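Local atomic coordinates of centrosomal protein 120 (Oreochromis niloticus, PDB entry 6EWH), a protein that probably acts at centrioles and basal bodies in the formation of cilia, this chain being its second C2 domain. Residues Ser129-Ile134 against Ala143-Ala148. The protein carries 1 engineered substitution. Residues are numbered along the deposited sequence; the frame is centred on the assembly and turned at random.
Engineered in segment 143-148: Ser147 (natural residue Gly).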
ATOM      1  N   SER A 129       5.274   9.056  -4.922  1.00 30.76           N
ATOM      2  CA  SER A 129       5.731  10.044  -5.894  0.65 30.66           C
ATOM      3  C   SER A 129       5.551   9.544  -7.320  1.00 29.01           C
ATOM      4  O   SER A 129       5.277  10.339  -8.227  1.00 33.97           O
ATOM      5  CB  SER A 129       7.188  10.432  -5.628  0.65 33.62           C
ATOM      6  OG  SER A 129       8.056   9.328  -5.797  0.65 36.73           O
ATOM      7  N   ALA A 130       5.697   8.233  -7.542  1.00 32.89           N
ATOM      8  CA  ALA A 130       5.432   7.677  -8.864  1.00 33.36           C
ATOM      9  C   ALA A 130       3.992   7.934  -9.274  1.00 31.03           C
ATOM     10  O   ALA A 130       3.714   8.277 -10.430  1.00 33.75           O
ATOM     11  CB  ALA A 130       5.708   6.171  -8.870  1.00 32.27           C
ATOM     12  N   LEU A 131       3.066   7.787  -8.324  1.00 28.42           N
ATOM     13  CA  LEU A 131       1.657   8.034  -8.595  1.00 26.30           C
ATOM     14  C   LEU A 131       1.416   9.507  -8.892  1.00 27.26           C
ATOM     15  O   LEU A 131       0.700   9.851  -9.841  1.00 30.10           O
ATOM     16  CB  LEU A 131       0.831   7.584  -7.394  1.00 26.67           C
ATOM     17  CG  LEU A 131      -0.643   7.984  -7.431  1.00 25.55           C
ATOM     18  CD1 LEU A 131      -1.354   7.392  -8.656  1.00 28.95           C
ATOM     19  CD2 LEU A 131      -1.329   7.546  -6.144  1.00 27.99           C
ATOM     20  N   ALA A 132       2.003  10.389  -8.082  1.00 28.95           N
ATOM     21  CA  ALA A 132       1.882  11.820  -8.339  1.00 31.62           C
ATOM     22  C   ALA A 132       2.383  12.168  -9.733  1.00 32.57           C
ATOM     23  O   ALA A 132       1.790  13.005 -10.423  1.00 33.14           O
ATOM     24  CB  ALA A 132       2.673  12.598  -7.286  1.00 31.86           C
ATOM     25  N   GLY A 133       3.467  11.518 -10.171  1.00 33.22           N
ATOM     26  CA  GLY A 133       4.044  11.833 -11.469  1.00 32.19           C
ATOM     27  C   GLY A 133       3.120  11.559 -12.642  1.00 32.26           C
ATOM     28  O   GLY A 133       3.232  12.208 -13.687  1.00 35.98           O
ATOM     29  N   ILE A 134       2.203  10.603 -12.496  1.00 32.53           N
ATOM     30  CA  ILE A 134       1.266  10.279 -13.564  1.00 35.83           C
ATOM     31  C   ILE A 134      -0.128  10.856 -13.312  1.00 35.09           C
ATOM     32  O   ILE A 134      -1.058  10.570 -14.076  1.00 34.82           O
ATOM     33  CB  ILE A 134       1.212   8.770 -13.849  1.00 33.93           C
ATOM     34  CG1 ILE A 134       0.804   8.010 -12.585  1.00 34.87           C
ATOM     35  CG2 ILE A 134       2.556   8.285 -14.380  1.00 38.77           C
ATOM     36  CD1 ILE A 134       0.161   6.682 -12.869  1.00 45.49           C
ATOM     37  N   ALA A 143      -5.875   8.301 -11.661  1.00 26.02           N
ATOM     38  CA  ALA A 143      -4.501   7.911 -11.954  1.00 28.36           C
ATOM     39  C   ALA A 143      -4.141   6.717 -11.079  1.00 26.14           C
ATOM     40  O   ALA A 143      -4.411   6.731  -9.876  1.00 24.65           O
ATOM     41  CB  ALA A 143      -3.540   9.062 -11.650  1.00 30.14           C
ATOM     42  N   THR A 144      -3.519   5.691 -11.674  1.00 28.50           N
ATOM     43  CA  THR A 144      -3.232   4.458 -10.947  1.00 26.06           C
ATOM     44  C   THR A 144      -1.843   3.944 -11.291  1.00 27.93           C
ATOM     45  O   THR A 144      -1.448   3.922 -12.464  1.00 31.52           O
ATOM     46  CB  THR A 144      -4.249   3.355 -11.290  1.00 29.12           C
ATOM     47  OG1 THR A 144      -5.553   3.767 -10.883  1.00 30.69           O
ATOM     48  CG2 THR A 144      -3.896   2.048 -10.576  1.00 29.63           C
ATOM     49  N   VAL A 145      -1.114   3.522 -10.263  1.00 25.15           N
ATOM     50  CA  VAL A 145       0.106   2.739 -10.426  1.00 26.92           C
ATOM     51  C   VAL A 145      -0.214   1.340  -9.934  1.00 27.04           C
ATOM     52  O   VAL A 145      -0.608   1.160  -8.778  1.00 26.69           O
ATOM     53  CB  VAL A 145       1.278   3.328  -9.634  1.00 30.32           C
ATOM     54  CG1 VAL A 145       2.491   2.420  -9.764  1.00 36.79           C
ATOM     55  CG2 VAL A 145       1.608   4.707 -10.151  1.00 32.64           C
ATOM     56  N   GLU A 146      -0.059   0.353 -10.808  1.00 29.00           N
ATOM     57  CA  GLU A 146      -0.356  -1.026 -10.467  1.00 27.24           C
ATOM     58  C   GLU A 146       0.871  -1.843 -10.828  1.00 29.37           C
ATOM     59  O   GLU A 146       1.390  -1.715 -11.940  1.00 36.14           O
ATOM     60  CB  GLU A 146      -1.553  -1.507 -11.284  1.00 34.75           C
ATOM     61  CG  GLU A 146      -2.128  -2.828 -10.837  1.00 46.43           C
ATOM     62  CD  GLU A 146      -3.495  -3.084 -11.439  1.00 57.97           C
ATOM     63  OE1 GLU A 146      -3.799  -2.501 -12.505  1.00 62.98           O
ATOM     64  OE2 GLU A 146      -4.269  -3.858 -10.839  1.00 61.63           O
ATOM     65  N   SER A 147       1.360  -2.646  -9.892  1.00 25.76           N
ATOM     66  CA  SER A 147       2.547  -3.430 -10.189  1.00 29.18           C
ATOM     67  C   SER A 147       2.623  -4.622  -9.252  1.00 28.30           C
ATOM     68  O   SER A 147       1.883  -4.729  -8.270  1.00 26.23           O
ATOM     69  CB  SER A 147       3.816  -2.574 -10.092  1.00 37.16           C
ATOM     70  OG  SER A 147       4.915  -3.239 -10.689  1.00 49.02           O
ATOM     71  N   ALA A 148       3.546  -5.517  -9.573  1.00 29.74           N
ATOM     72  CA  ALA A 148       3.898  -6.635  -8.715  1.00 28.12           C
ATOM     73  C   ALA A 148       5.155  -6.218  -7.961  1.00 32.02           C
ATOM     74  O   ALA A 148       6.229  -6.069  -8.555  1.00 37.49           O
ATOM     75  CB  ALA A 148       4.144  -7.878  -9.566  1.00 30.00           C
TER
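Val145 meets the short helix 128-133 with one methyl: its CG2 lies 3.7 Å from Leu131 CA and 3.7 Å from Ile134 CD1, with the backbone of Ala130 close by. With CG1 anti to the backbone N, CG2 is left on the side of the helix and rests on the main chain between Ala130 and Leu131. Ile134 reaches over toward the strand. Its CG1 sits between the backbone N and the carbonyl carbon (chi1 59°), and the nearly extended chi2 of 155° carries CD1 up to the strand, where it lies 3.2 Å from Thr144 O, a tight approach of a methyl to a carbonyl oxygen. Farther along toward the start of the strand, Ala143 CB lies 3.8 Å from Ile134 O and 4.1 Å from Leu131 CD1. Leu131 CD1 also lies 3.4 Å from Ala143 O, while the leucine side chain continues inward to touch Leu178 of strand 171-180.

The axes of 129-133 and 143-148 run obliquely, at 135° between chain directions, and come within 7.8 Å. Strand 143-150 is an outermost strand of the larger sheet of this C2 beta-sandwich. Ala143 and Val145 are paired through their backbones with Leu178 and Val176, and Thr144 OG1 is hydrogen-bonded to Thr177. The helix belongs to the link from strand 119-126, at the rim of the other sheet. No hydrogen bond joins the two segments, so apolar packing, chiefly by methyl groups, fits this helix against the strand.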